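Local coordinates for protein putative dehydrogenase (Pseudarthrobacter phenanthrenivorans, PDB 6A3F) that oxidises levoglucosan (1,6-anhydro-beta-D-glucose) to 3-dehydrolevoglucosan with NAD(+) as the hydride acceptor, at residues Ala43-Pro46 / Met47-Pro51; Val159-Ala162 / Lys163-Glu167; Ile353-Gly356 / Glu357-Ile361; Glu362-Asp365 / Phe366-Ile370. One frame throughout, in Å; residues are numbered along the deposited sequence.

All four contacts are local, three to four residues apart along a helix or at its end. Contact 1 closes helix 35-48 of the nucleotide-binding domain, while contacts 3 and 4 are successive parts of helix 355-371; both touch contact 1, through Ile-360 and through His-364 and Phe-367 respectively. Contact 2, on helix 157-167, stands apart, its centre 18 to 24 Å from the other three. Contact 3 is wholly buried beside the NADH site and the most polar, held by a carboxylate, hydroxyl and water. Contact 1 is chiefly apolar and aromatic, contact 4 adds charged groups on its other flank, and contact 2 has one face buried and lysines at its margin. Contacts 1 to 3 meet neighbouring subunits.

Contact 1: residues Ala43-Pro46 / Met47-Pro51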
ATOM      1  N   ALA B  43     -10.392  12.075  31.173  1.00 24.57           N
ATOM      2  CA  ALA B  43     -10.023  10.986  32.074  1.00 24.53           C
ATOM      3  C   ALA B  43      -8.582  10.539  31.817  1.00 27.08           C
ATOM      4  O   ALA B  43      -7.825  10.320  32.773  1.00 29.19           O
ATOM      5  CB  ALA B  43     -11.014   9.867  31.934  1.00 25.43           C
ATOM      6  N   ALA B  44      -8.164  10.463  30.549  1.00 24.14           N
ATOM      7  CA  ALA B  44      -6.901   9.823  30.213  1.00 23.80           C
ATOM      8  C   ALA B  44      -5.764  10.823  30.111  1.00 24.29           C
ATOM      9  O   ALA B  44      -4.660  10.373  30.232  1.00 25.71           O
ATOM     10  CB  ALA B  44      -6.975   9.035  28.914  1.00 24.03           C
ATOM     11  N   MET B  45      -6.014  12.119  29.865  1.00 24.20           N
ATOM     12  CA  MET B  45      -4.913  13.035  29.597  1.00 24.59           C
ATOM     13  C   MET B  45      -3.852  12.997  30.722  1.00 25.76           C
ATOM     14  O   MET B  45      -2.696  12.852  30.415  1.00 23.02           O
ATOM     15  CB  MET B  45      -5.381  14.465  29.344  1.00 24.23           C
ATOM     16  CG  MET B  45      -4.224  15.408  29.059  1.00 26.57           C
ATOM     17  SD  MET B  45      -3.563  16.104  30.600  1.00 28.97           S
ATOM     18  CE  MET B  45      -4.761  17.422  30.831  1.00 34.07           C
ATOM     19  N   PRO B  46      -4.219  13.094  32.011  1.00 25.00           N
ATOM     20  CA  PRO B  46      -3.111  13.007  33.000  1.00 26.17           C
ATOM     21  C   PRO B  46      -2.446  11.610  33.104  1.00 26.97           C
ATOM     22  O   PRO B  46      -1.309  11.490  33.575  1.00 25.05           O
ATOM     23  CB  PRO B  46      -3.801  13.420  34.304  1.00 26.20           C
ATOM     24  CG  PRO B  46      -5.236  13.010  34.109  1.00 29.58           C
ATOM     25  CD  PRO B  46      -5.523  13.304  32.656  1.00 25.95           C
ATOM     26  N   MET B  47      -3.131  10.552  32.720  1.00 25.82           N
ATOM     27  CA  MET B  47      -2.525   9.231  32.679  1.00 27.37           C
ATOM     28  C   MET B  47      -1.372   9.251  31.673  1.00 25.55           C
ATOM     29  O   MET B  47      -0.367   8.588  31.905  1.00 24.35           O
ATOM     30  CB  MET B  47      -3.498   8.128  32.251  1.00 26.08           C
ATOM     31  CG  MET B  47      -4.778   8.074  33.048  1.00 27.45           C
ATOM     32  SD  MET B  47      -5.843   6.767  32.381  1.00 26.71           S
ATOM     33  CE  MET B  47      -7.260   6.801  33.489  1.00 24.92           C
ATOM     34  N   PHE B  48      -1.547   9.987  30.576  1.00 23.62           N
ATOM     35  CA  PHE B  48      -0.597   9.975  29.458  1.00 22.93           C
ATOM     36  C   PHE B  48       0.534  10.965  29.683  1.00 23.68           C
ATOM     37  O   PHE B  48       1.689  10.694  29.343  1.00 21.70           O
ATOM     38  CB  PHE B  48      -1.343  10.269  28.146  1.00 22.71           C
ATOM     39  CG  PHE B  48      -2.069   9.064  27.581  1.00 24.89           C
ATOM     40  CD1 PHE B  48      -2.826   8.239  28.389  1.00 27.41           C
ATOM     41  CD2 PHE B  48      -2.005   8.748  26.239  1.00 31.17           C
ATOM     42  CE1 PHE B  48      -3.487   7.133  27.874  1.00 29.62           C
ATOM     43  CE2 PHE B  48      -2.642   7.624  25.731  1.00 32.84           C
ATOM     44  CZ  PHE B  48      -3.382   6.816  26.543  1.00 31.38           C
ATOM     45  N   PHE B  49       0.172  12.128  30.225  1.00 24.29           N
ATOM     46  CA  PHE B  49       1.111  13.216  30.344  1.00 25.58           C
ATOM     47  C   PHE B  49       1.208  13.598  31.824  1.00 26.42           C
ATOM     48  O   PHE B  49       0.305  14.275  32.344  1.00 26.71           O
ATOM     49  CB  PHE B  49       0.614  14.403  29.524  1.00 24.98           C
ATOM     50  CG  PHE B  49       0.611  14.229  28.034  1.00 24.84           C
ATOM     51  CD1 PHE B  49       1.742  14.516  27.282  1.00 23.70           C
ATOM     52  CD2 PHE B  49      -0.520  13.786  27.368  1.00 24.12           C
ATOM     53  CE1 PHE B  49       1.742  14.402  25.905  1.00 25.17           C
ATOM     54  CE2 PHE B  49      -0.500  13.651  25.992  1.00 23.85           C
ATOM     55  CZ  PHE B  49       0.618  13.997  25.254  1.00 22.52           C
ATOM     56  N   TRP B  50       2.271  13.150  32.488  1.00 24.72           N
ATOM     57  CA  TRP B  50       2.367  13.234  33.939  1.00 26.58           C
ATOM     58  C   TRP B  50       3.777  13.664  34.395  1.00 27.71           C
ATOM     59  O   TRP B  50       4.797  13.099  33.957  1.00 29.07           O
ATOM     60  CB  TRP B  50       1.978  11.916  34.595  1.00 27.51           C
ATOM     61  CG  TRP B  50       1.851  12.060  36.080  1.00 29.43           C
ATOM     62  CD1 TRP B  50       2.806  11.778  37.020  1.00 30.85           C
ATOM     63  CD2 TRP B  50       0.728  12.593  36.801  1.00 28.71           C
ATOM     64  NE1 TRP B  50       2.328  12.058  38.276  1.00 32.54           N
ATOM     65  CE2 TRP B  50       1.060  12.551  38.174  1.00 30.34           C
ATOM     66  CE3 TRP B  50      -0.534  13.060  36.432  1.00 28.66           C
ATOM     67  CZ2 TRP B  50       0.175  12.956  39.175  1.00 28.95           C
ATOM     68  CZ3 TRP B  50      -1.409  13.452  37.417  1.00 30.37           C
ATOM     69  CH2 TRP B  50      -1.049  13.424  38.774  1.00 29.79           C
ATOM     70  N   PRO B  51       3.870  14.646  35.290  1.00 28.68           N
ATOM     71  CA  PRO B  51       2.759  15.395  35.923  1.00 30.52           C
ATOM     72  C   PRO B  51       1.935  16.242  34.950  1.00 28.72           C
ATOM     73  O   PRO B  51       2.473  16.868  34.058  1.00 27.18           O
ATOM     74  CB  PRO B  51       3.454  16.381  36.892  1.00 31.59           C
ATOM     75  CG  PRO B  51       4.815  15.786  37.119  1.00 32.92           C
ATOM     76  CD  PRO B  51       5.163  15.156  35.783  1.00 31.67           C
TER
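Met-45 O takes two backbone N-H groups: Phe-49 N at 3.0 Å, and Phe-48 N at 3.1 Å in a weak, bent bond. Phe-48 N also reaches Ala-44 O at 3.2 Å, dividing its hydrogen between two carbonyls as the helix runs out. Pro-46, with no N-H to give, kinks the helix one turn before Phe-49 leaves helical geometry. The Phe-49 ring turns its edge to the same Met-45 O, which lies near the ring plane, CD2 at 3.9 Å. Phe-48 has CG beside its own backbone N (chi1 -80°), which lays the ring back along the preceding turn and brings CE1 to 4.1 Å from Ala-44 CB. Met-47, extended beyond CG, also runs back past the preceding turn, its CE ending 3.6 Å from Ala-43 O. Past the helix, the indole of Trp-50 comes back against Pro-46, CE3 lying 3.4 Å from Pro-46 O and 3.9 Å from Pro-46 CB. A second subunit covers part of this end: its Glu-71 takes the Trp-50 NE1 hydrogen, its Arg-75 bonds Met-47 O, and its Lys-36 makes a cation-pi contact with Phe-48. The whole is the last, Pro-46-kinked turn of the first helix in a Rossmann beta-alpha-beta unit, from which the chain passes into strand 55-62.

Contact 2: residues Val159-Ala162 / Lys163-Glu167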
ATOM      1  N   VAL B 159       0.989  14.297  11.713  1.00 16.34           N
ATOM      2  CA  VAL B 159       0.777  15.633  11.203  1.00 17.35           C
ATOM      3  C   VAL B 159       1.721  16.635  11.904  1.00 18.03           C
ATOM      4  O   VAL B 159       2.346  17.484  11.228  1.00 18.73           O
ATOM      5  CB  VAL B 159      -0.703  16.037  11.341  1.00 17.38           C
ATOM      6  CG1 VAL B 159      -0.918  17.490  10.870  1.00 17.78           C
ATOM      7  CG2 VAL B 159      -1.582  15.040  10.591  1.00 18.38           C
ATOM      8  N   ALA B 160       1.876  16.501  13.212  1.00 19.38           N
ATOM      9  CA  ALA B 160       2.875  17.306  13.958  1.00 20.07           C
ATOM     10  C   ALA B 160       4.291  16.964  13.486  1.00 19.42           C
ATOM     11  O   ALA B 160       5.144  17.829  13.491  1.00 18.42           O
ATOM     12  CB  ALA B 160       2.743  17.062  15.426  1.00 20.84           C
ATOM     13  N   LEU B 161       4.549  15.715  13.118  1.00 19.49           N
ATOM     14  CA  LEU B 161       5.841  15.319  12.522  1.00 19.75           C
ATOM     15  C   LEU B 161       6.074  16.042  11.189  1.00 20.10           C
ATOM     16  O   LEU B 161       7.194  16.475  10.873  1.00 19.78           O
ATOM     17  CB  LEU B 161       5.843  13.798  12.319  1.00 19.32           C
ATOM     18  CG  LEU B 161       7.123  13.242  11.687  1.00 19.08           C
ATOM     19  CD1 LEU B 161       8.328  13.564  12.569  1.00 18.63           C
ATOM     20  CD2 LEU B 161       7.020  11.730  11.520  1.00 19.30           C
ATOM     21  N   ALA B 162       5.056  16.108  10.343  1.00 19.23           N
ATOM     22  CA  ALA B 162       5.142  16.867   9.067  1.00 19.36           C
ATOM     23  C   ALA B 162       5.536  18.328   9.349  1.00 19.95           C
ATOM     24  O   ALA B 162       6.409  18.930   8.675  1.00 18.97           O
ATOM     25  CB  ALA B 162       3.819  16.827   8.343  1.00 19.18           C
ATOM     26  N   LYS B 163       4.897  18.882  10.361  1.00 21.14           N
ATOM     27  CA  LYS B 163       5.211  20.281  10.758  1.00 22.95           C
ATOM     28  C   LYS B 163       6.677  20.399  11.194  1.00 20.02           C
ATOM     29  O   LYS B 163       7.381  21.355  10.791  1.00 21.33           O
ATOM     30  CB  LYS B 163       4.271  20.735  11.870  1.00 20.76           C
ATOM     31  CG  LYS B 163       4.557  22.109  12.453  1.00 23.60           C
ATOM     32  CD  LYS B 163       4.314  23.216  11.470  1.00 26.15           C
ATOM     33  CE  LYS B 163       4.316  24.590  12.126  1.00 28.97           C
ATOM     34  NZ  LYS B 163       4.019  25.629  11.124  1.00 29.44           N
ATOM     35  N   LYS B 164       7.170  19.398  11.895  1.00 20.04           N
ATOM     36  CA  LYS B 164       8.531  19.429  12.401  1.00 21.04           C
ATOM     37  C   LYS B 164       9.504  19.434  11.210  1.00 20.69           C
ATOM     38  O   LYS B 164      10.460  20.253  11.171  1.00 20.33           O
ATOM     39  CB  LYS B 164       8.798  18.265  13.343  1.00 22.97           C
ATOM     40  CG  LYS B 164      10.258  18.155  13.776  1.00 22.43           C
ATOM     41  CD  LYS B 164      10.650  16.852  14.372  1.00 23.45           C
ATOM     42  CE  LYS B 164      12.030  16.913  15.016  1.00 26.89           C
ATOM     43  NZ  LYS B 164      12.396  15.636  15.684  1.00 26.36           N
ATOM     44  N   TYR B 165       9.290  18.528  10.255  1.00 20.58           N
ATOM     45  CA  TYR B 165      10.100  18.459   9.068  1.00 19.76           C
ATOM     46  C   TYR B 165      10.072  19.788   8.329  1.00 20.57           C
ATOM     47  O   TYR B 165      11.101  20.268   7.869  1.00 18.76           O
ATOM     48  CB  TYR B 165       9.635  17.382   8.073  1.00 20.75           C
ATOM     49  CG  TYR B 165       9.743  15.939   8.521  1.00 19.54           C
ATOM     50  CD1 TYR B 165      10.579  15.507   9.540  1.00 20.72           C
ATOM     51  CD2 TYR B 165       8.946  14.974   7.907  1.00 20.05           C
ATOM     52  CE1 TYR B 165      10.684  14.160   9.879  1.00 19.30           C
ATOM     53  CE2 TYR B 165       9.001  13.634   8.268  1.00 18.65           C
ATOM     54  CZ  TYR B 165       9.873  13.222   9.257  1.00 19.28           C
ATOM     55  OH  TYR B 165       9.916  11.901   9.615  1.00 18.66           O
ATOM     56  N   ILE B 166       8.883  20.348   8.150  1.00 18.78           N
ATOM     57  CA  ILE B 166       8.757  21.618   7.409  1.00 19.20           C
ATOM     58  C   ILE B 166       9.532  22.741   8.111  1.00 18.86           C
ATOM     59  O   ILE B 166      10.304  23.462   7.456  1.00 21.91           O
ATOM     60  CB  ILE B 166       7.283  21.981   7.231  1.00 20.91           C
ATOM     61  CG1 ILE B 166       6.651  20.977   6.264  1.00 20.15           C
ATOM     62  CG2 ILE B 166       7.142  23.420   6.728  1.00 21.94           C
ATOM     63  CD1 ILE B 166       5.141  20.977   6.283  1.00 19.64           C
ATOM     64  N   GLU B 167       9.345  22.847   9.416  1.00 21.00           N
ATOM     65  CA  GLU B 167       9.953  23.947  10.208  1.00 23.21           C
ATOM     66  C   GLU B 167      11.486  23.854  10.199  1.00 25.65           C
ATOM     67  O   GLU B 167      12.199  24.873  10.242  1.00 27.75           O
ATOM     68  CB  GLU B 167       9.399  23.905  11.634  1.00 25.60           C
ATOM     69  CG  GLU B 167       7.992  24.454  11.773  1.00 30.98           C
ATOM     70  CD  GLU B 167       7.668  25.773  11.059  1.00 41.90           C
ATOM     71  OE1 GLU B 167       6.797  25.772  10.136  1.00 45.78           O
ATOM     72  OE2 GLU B 167       8.294  26.816  11.405  1.00 48.92           O
TER
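Tyr-165 lies back along the helix over Leu-161, one turn earlier. Its CB sits 3.6 Å from Ala-162 O, and CG is directed back beside the backbone N (chi1 -66°). There CG meets Leu-161 O at 3.5 Å, the oxygen standing over one face of the ring near its rim. Farther out, CE1 touches Leu-161 CD1 at 3.6 Å, and Leu-161 CG sits over the ring in a CH-pi contact, 4.1 Å from the centroid. At the tip, OH lies 3.5 Å from Leu-161 CD2, while the hydroxyl itself is hydrogen-bonded to the Asp-326 carbonyl of the third subunit. Leu-161 matches this course because its CG is anti to the backbone N (chi1 179°), which carries both methyls toward the phenol end. The backbone bond from Tyr-165 N to the same Leu-161 O joins the two residues. Leu-316 of strand 315-320 packs on both side chains. On another flank, Lys-163 NZ bonds Glu-167 OE1 at 3.0 Å from well above the carboxylate plane and also reaches Tyr-220 O, whereas Lys-164 forms a salt bridge with Asp-326 of the third subunit. The chemistry is thus divided: an aliphatic-aromatic layer lies against Leu-316 of the C-terminal domain's sheet and also borders the third subunit, and the polar ends of Lys-164 and Tyr-165 tie the helix to Asp-326 of that chain.

Contact 3: residues Ile353-Gly356 / Glu357-Ile361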
ATOM      1  N   ILE B 353      -2.228   4.411  17.181  1.00 18.54           N
ATOM      2  CA  ILE B 353      -2.908   5.693  17.423  1.00 18.88           C
ATOM      3  C   ILE B 353      -4.321   5.581  16.814  1.00 18.93           C
ATOM      4  O   ILE B 353      -4.457   5.251  15.665  1.00 21.51           O
ATOM      5  CB  ILE B 353      -2.118   6.838  16.766  1.00 19.40           C
ATOM      6  CG1 ILE B 353      -0.681   6.975  17.299  1.00 19.68           C
ATOM      7  CG2 ILE B 353      -2.886   8.145  16.847  1.00 21.33           C
ATOM      8  CD1 ILE B 353      -0.585   7.285  18.774  1.00 20.03           C
ATOM      9  N   GLY B 354      -5.339   5.868  17.614  1.00 20.48           N
ATOM     10  CA  GLY B 354      -6.709   6.093  17.152  1.00 21.23           C
ATOM     11  C   GLY B 354      -7.179   7.528  17.401  1.00 22.39           C
ATOM     12  O   GLY B 354      -6.412   8.474  17.696  1.00 20.42           O
ATOM     13  N   TYR B 355      -8.472   7.719  17.242  1.00 19.98           N
ATOM     14  CA  TYR B 355      -9.058   9.037  17.323  1.00 18.70           C
ATOM     15  C   TYR B 355      -8.837   9.629  18.719  1.00 19.58           C
ATOM     16  O   TYR B 355      -8.636  10.799  18.847  1.00 20.27           O
ATOM     17  CB  TYR B 355     -10.564   8.939  17.067  1.00 19.08           C
ATOM     18  CG  TYR B 355     -11.302  10.261  17.043  1.00 20.41           C
ATOM     19  CD1 TYR B 355     -11.339  11.043  15.893  1.00 19.65           C
ATOM     20  CD2 TYR B 355     -11.936  10.742  18.177  1.00 23.35           C
ATOM     21  CE1 TYR B 355     -11.961  12.279  15.902  1.00 21.00           C
ATOM     22  CE2 TYR B 355     -12.586  11.968  18.188  1.00 24.25           C
ATOM     23  CZ  TYR B 355     -12.615  12.736  17.040  1.00 22.55           C
ATOM     24  OH  TYR B 355     -13.321  13.914  17.051  1.00 24.75           O
ATOM     25  N   GLY B 356      -8.959   8.789  19.733  1.00 18.62           N
ATOM     26  CA  GLY B 356      -8.899   9.205  21.113  1.00 21.01           C
ATOM     27  C   GLY B 356      -7.597   9.913  21.438  1.00 20.85           C
ATOM     28  O   GLY B 356      -7.614  10.935  22.143  1.00 20.81           O
ATOM     29  N   GLU B 357      -6.473   9.392  20.924  1.00 20.49           N
ATOM     30  CA  GLU B 357      -5.161  10.011  21.239  1.00 20.01           C
ATOM     31  C   GLU B 357      -5.120  11.466  20.742  1.00 19.33           C
ATOM     32  O   GLU B 357      -4.502  12.293  21.412  1.00 19.43           O
ATOM     33  CB  GLU B 357      -3.994   9.192  20.669  1.00 20.79           C
ATOM     34  CG  GLU B 357      -3.766   7.913  21.453  1.00 22.84           C
ATOM     35  CD  GLU B 357      -4.530   6.680  20.973  1.00 25.63           C
ATOM     36  OE1 GLU B 357      -5.566   6.823  20.292  1.00 22.41           O
ATOM     37  OE2 GLU B 357      -4.073   5.562  21.238  1.00 32.27           O
ATOM     38  N   THR B 358      -5.779  11.782  19.632  1.00 20.03           N
ATOM     39  CA  THR B 358      -5.779  13.162  19.145  1.00 21.99           C
ATOM     40  C   THR B 358      -6.496  14.060  20.159  1.00 22.36           C
ATOM     41  O   THR B 358      -6.051  15.167  20.470  1.00 22.66           O
ATOM     42  CB  THR B 358      -6.392  13.301  17.748  1.00 22.53           C
ATOM     43  OG1 THR B 358      -7.823  13.161  17.769  1.00 19.73           O
ATOM     44  CG2 THR B 358      -5.748  12.327  16.789  1.00 22.38           C
ATOM     45  N   LYS B 359      -7.578  13.552  20.710  1.00 22.81           N
ATOM     46  CA  LYS B 359      -8.328  14.330  21.735  1.00 22.49           C
ATOM     47  C   LYS B 359      -7.540  14.433  23.051  1.00 21.39           C
ATOM     48  O   LYS B 359      -7.638  15.462  23.761  1.00 20.58           O
ATOM     49  CB  LYS B 359      -9.705  13.708  21.981  1.00 24.29           C
ATOM     50  CG  LYS B 359     -10.646  13.668  20.787  1.00 27.42           C
ATOM     51  CD  LYS B 359     -11.008  15.051  20.230  1.00 27.64           C
ATOM     52  CE  LYS B 359     -11.957  15.837  21.129  1.00 29.54           C
ATOM     53  NZ  LYS B 359     -12.100  17.213  20.608  1.00 28.25           N
ATOM     54  N   ILE B 360      -6.786  13.388  23.397  1.00 21.02           N
ATOM     55  CA  ILE B 360      -5.952  13.387  24.598  1.00 20.56           C
ATOM     56  C   ILE B 360      -4.818  14.426  24.470  1.00 23.27           C
ATOM     57  O   ILE B 360      -4.532  15.194  25.437  1.00 23.11           O
ATOM     58  CB  ILE B 360      -5.449  11.960  24.939  1.00 19.78           C
ATOM     59  CG1 ILE B 360      -6.587  11.045  25.397  1.00 20.60           C
ATOM     60  CG2 ILE B 360      -4.385  12.021  26.015  1.00 24.02           C
ATOM     61  CD1 ILE B 360      -6.245   9.597  25.388  1.00 20.19           C
ATOM     62  N   ILE B 361      -4.215  14.499  23.305  1.00 22.03           N
ATOM     63  CA  ILE B 361      -3.134  15.431  23.033  1.00 20.35           C
ATOM     64  C   ILE B 361      -3.692  16.852  23.033  1.00 21.00           C
ATOM     65  O   ILE B 361      -3.110  17.769  23.619  1.00 23.24           O
ATOM     66  CB  ILE B 361      -2.448  15.105  21.703  1.00 21.71           C
ATOM     67  CG1 ILE B 361      -1.734  13.762  21.766  1.00 21.11           C
ATOM     68  CG2 ILE B 361      -1.465  16.186  21.298  1.00 24.74           C
ATOM     69  CD1 ILE B 361      -1.346  13.253  20.419  1.00 21.15           C
TER
HETATM   70  O   HOH W   1      -8.257   6.181  20.276  1.00 27.50           O
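Glu-357 folds back over the start of its own helix, and its OE1 accepts the Gly-354 N-H at 2.9 Å. The donor comes from above the carboxylate plane, about 55° out of it. A bend at chi2 (90°) turns the carboxylate toward the chain ahead of the helix. Nearer the backbone, Glu-357 CB lies 4.1 Å from Ile-353 CG2. A water adds a second tie, accepting from Gly-356 N at 2.8 Å and lying equally far from OE1 of Glu-357. Tyr-355 O takes three donors: Thr-358 OG1 donates to it at 2.7 Å in the carbonyl plane, and the backbone N-H groups of Thr-358 and Lys-359 add weak bonds. The hydroxyl comes within reach because OG1 stands between the backbone N and the carbonyl carbon (chi1 73°). With the next bond, Ile-360 N to Gly-356 O at 2.9 Å, the helix becomes regular. Tyr-355 and Lys-359 run side by side in one direction, Lys-359 CG 3.7 Å from Tyr-355 CE2; the ammonium beyond is paired with Glu-362. Around this shell, Trp-346 NE1 of the same chain bonds Glu-357 OE2, and Asn-152 ND2 bonds the Thr-358 hydroxyl, whose hydrogen already goes to Tyr-355 O. Trp-346 of the second subunit meets the Tyr-355 ring. Tyr-355 and Asn-152 both bind NADH, and Met-34, another NADH-binding residue, packs on Tyr-355; the helix start thus borders the NADH site of this Rossmann-fold dehydrogenase.

Contact 4: residues Glu362-Asp365 / Phe366-Ile370; sequences EAHD and FFKAI
Four successive i to i+4 bonds, from Phe-366 N to Glu-362 O through Ala-369 N to Asp-365 O, make this a regular alpha-helical turn of helix 355-371. This helix packs beside helix 35-48 of the Rossmann domain, and its aromatic side reaches the parallel sheet. The first bond, Phe-366 N to Glu-362 O, is 2.9 Å long, and the last, Ala-369 N to Asp-365 O, 3.1 Å. Phe-366 has CG anti to its own N (chi1 179°), which sends the ring outward and somewhat onward, toward Ile-370; the CD1 methyl of Ile-370 lies over one face near the rim, and Val-96 of strand 96-100 packs against both residues. Phe-367 instead keeps CG beside its N (chi1 -84°) and runs out nearly across the helix axis. Leu-24 and Val-26 of strand 23-30, together with Tyr-42 and Met-45 of helix 35-48, pack around it. On the more open flank, Lys-368 stretches outward from a CB that rests 3.2 Å from His-364 O, and its CD passes 4.3 Å from His-364 CE1. The imidazole is stacked with the Phe-49 ring, which joins this turn to the end of helix 35-48. Asp-365 OD2 forms a salt bridge with Arg-155, and Glu-362 OE1 one with Lys-359 on the preceding turn, next to Ala-150 and Asn-152 of the NADH site. The edge of the Phe-367 ring faces Ala-363 O, with CD2 3.2 Å from the oxygen.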
ATOM      1  N   GLU B 362      -4.829  17.026  22.364  1.00 20.47           N
ATOM      2  CA  GLU B 362      -5.549  18.305  22.344  1.00 20.49           C
ATOM      3  C   GLU B 362      -5.789  18.806  23.777  1.00 22.61           C
ATOM      4  O   GLU B 362      -5.436  19.960  24.109  1.00 24.45           O
ATOM      5  CB  GLU B 362      -6.839  18.112  21.536  1.00 20.75           C
ATOM      6  CG  GLU B 362      -7.674  19.371  21.345  1.00 21.00           C
ATOM      7  CD  GLU B 362      -8.952  19.062  20.583  1.00 21.76           C
ATOM      8  OE1 GLU B 362      -9.728  18.195  21.078  1.00 24.86           O
ATOM      9  OE2 GLU B 362      -9.129  19.659  19.484  1.00 24.62           O
ATOM     10  N   ALA B 363      -6.366  17.964  24.620  1.00 23.25           N
ATOM     11  CA  ALA B 363      -6.654  18.326  26.018  1.00 22.80           C
ATOM     12  C   ALA B 363      -5.369  18.634  26.796  1.00 25.46           C
ATOM     13  O   ALA B 363      -5.325  19.570  27.647  1.00 26.06           O
ATOM     14  CB  ALA B 363      -7.482  17.258  26.661  1.00 24.67           C
ATOM     15  N   HIS B 364      -4.304  17.870  26.544  1.00 24.89           N
ATOM     16  CA  HIS B 364      -3.031  18.185  27.184  1.00 24.72           C
ATOM     17  C   HIS B 364      -2.605  19.612  26.866  1.00 25.13           C
ATOM     18  O   HIS B 364      -2.169  20.368  27.789  1.00 25.30           O
ATOM     19  CB  HIS B 364      -1.927  17.202  26.755  1.00 22.67           C
ATOM     20  CG  HIS B 364      -0.617  17.475  27.431  1.00 25.40           C
ATOM     21  ND1 HIS B 364       0.496  17.911  26.756  1.00 27.34           N
ATOM     22  CD2 HIS B 364      -0.264  17.415  28.725  1.00 27.94           C
ATOM     23  CE1 HIS B 364       1.488  18.107  27.618  1.00 26.46           C
ATOM     24  NE2 HIS B 364       1.038  17.838  28.827  1.00 28.24           N
ATOM     25  N   ASP B 365      -2.672  20.009  25.591  1.00 22.96           N
ATOM     26  CA  ASP B 365      -2.121  21.294  25.241  1.00 25.37           C
ATOM     27  C   ASP B 365      -3.049  22.413  25.760  1.00 25.28           C
ATOM     28  O   ASP B 365      -2.590  23.511  26.092  1.00 25.59           O
ATOM     29  CB  ASP B 365      -1.907  21.447  23.735  1.00 24.65           C
ATOM     30  CG  ASP B 365      -0.668  20.666  23.209  1.00 26.36           C
ATOM     31  OD1 ASP B 365       0.185  20.207  24.021  1.00 25.04           O
ATOM     32  OD2 ASP B 365      -0.595  20.530  21.983  1.00 25.95           O
ATOM     33  N   PHE B 366      -4.327  22.104  25.804  1.00 25.03           N
ATOM     34  CA  PHE B 366      -5.360  23.054  26.263  1.00 25.54           C
ATOM     35  C   PHE B 366      -5.130  23.386  27.746  1.00 24.91           C
ATOM     36  O   PHE B 366      -5.153  24.550  28.181  1.00 27.32           O
ATOM     37  CB  PHE B 366      -6.730  22.419  26.044  1.00 24.18           C
ATOM     38  CG  PHE B 366      -7.908  23.250  26.494  1.00 26.02           C
ATOM     39  CD1 PHE B 366      -8.131  24.517  25.981  1.00 27.10           C
ATOM     40  CD2 PHE B 366      -8.826  22.738  27.387  1.00 30.32           C
ATOM     41  CE1 PHE B 366      -9.220  25.276  26.410  1.00 27.78           C
ATOM     42  CE2 PHE B 366      -9.923  23.488  27.794  1.00 34.96           C
ATOM     43  CZ  PHE B 366     -10.115  24.761  27.303  1.00 28.67           C
ATOM     44  N   PHE B 367      -4.930  22.353  28.518  1.00 26.21           N
ATOM     45  CA  PHE B 367      -4.749  22.469  29.951  1.00 29.15           C
ATOM     46  C   PHE B 367      -3.358  23.048  30.291  1.00 31.50           C
ATOM     47  O   PHE B 367      -3.220  23.797  31.296  1.00 29.99           O
ATOM     48  CB  PHE B 367      -5.071  21.138  30.636  1.00 30.53           C
ATOM     49  CG  PHE B 367      -6.538  20.932  30.922  1.00 36.53           C
ATOM     50  CD1 PHE B 367      -7.128  21.494  32.031  1.00 41.68           C
ATOM     51  CD2 PHE B 367      -7.339  20.179  30.083  1.00 40.99           C
ATOM     52  CE1 PHE B 367      -8.486  21.346  32.271  1.00 42.43           C
ATOM     53  CE2 PHE B 367      -8.694  20.015  30.328  1.00 43.20           C
ATOM     54  CZ  PHE B 367      -9.262  20.585  31.433  1.00 40.67           C
ATOM     55  N   LYS B 368      -2.352  22.768  29.466  1.00 29.78           N
ATOM     56  CA  LYS B 368      -1.033  23.362  29.602  1.00 29.91           C
ATOM     57  C   LYS B 368      -1.136  24.895  29.444  1.00 30.82           C
ATOM     58  O   LYS B 368      -0.583  25.631  30.248  1.00 28.50           O
ATOM     59  CB  LYS B 368      -0.100  22.732  28.556  1.00 33.73           C
ATOM     60  CG  LYS B 368       1.330  23.227  28.563  1.00 39.67           C
ATOM     61  CD  LYS B 368       2.364  22.286  27.938  1.00 46.14           C
ATOM     62  CE  LYS B 368       3.747  22.613  28.467  1.00 52.55           C
ATOM     63  NZ  LYS B 368       4.826  21.997  27.662  1.00 63.45           N
ATOM     64  N   ALA B 369      -1.845  25.362  28.419  1.00 29.70           N
ATOM     65  CA  ALA B 369      -2.089  26.818  28.229  1.00 31.27           C
ATOM     66  C   ALA B 369      -2.808  27.428  29.444  1.00 29.84           C
ATOM     67  O   ALA B 369      -2.476  28.557  29.835  1.00 32.69           O
ATOM     68  CB  ALA B 369      -2.863  27.063  26.953  1.00 28.71           C
ATOM     69  N   ILE B 370      -3.788  26.720  30.011  1.00 29.34           N
ATOM     70  CA  ILE B 370      -4.544  27.211  31.147  1.00 33.01           C
ATOM     71  C   ILE B 370      -3.610  27.365  32.343  1.00 37.15           C
ATOM     72  O   ILE B 370      -3.531  28.439  32.951  1.00 33.45           O
ATOM     73  CB  ILE B 370      -5.728  26.296  31.494  1.00 31.15           C
ATOM     74  CG1 ILE B 370      -6.805  26.352  30.409  1.00 29.70           C
ATOM     75  CG2 ILE B 370      -6.306  26.655  32.865  1.00 35.07           C
ATOM     76  CD1 ILE B 370      -7.903  25.288  30.583  1.00 26.20           C
TER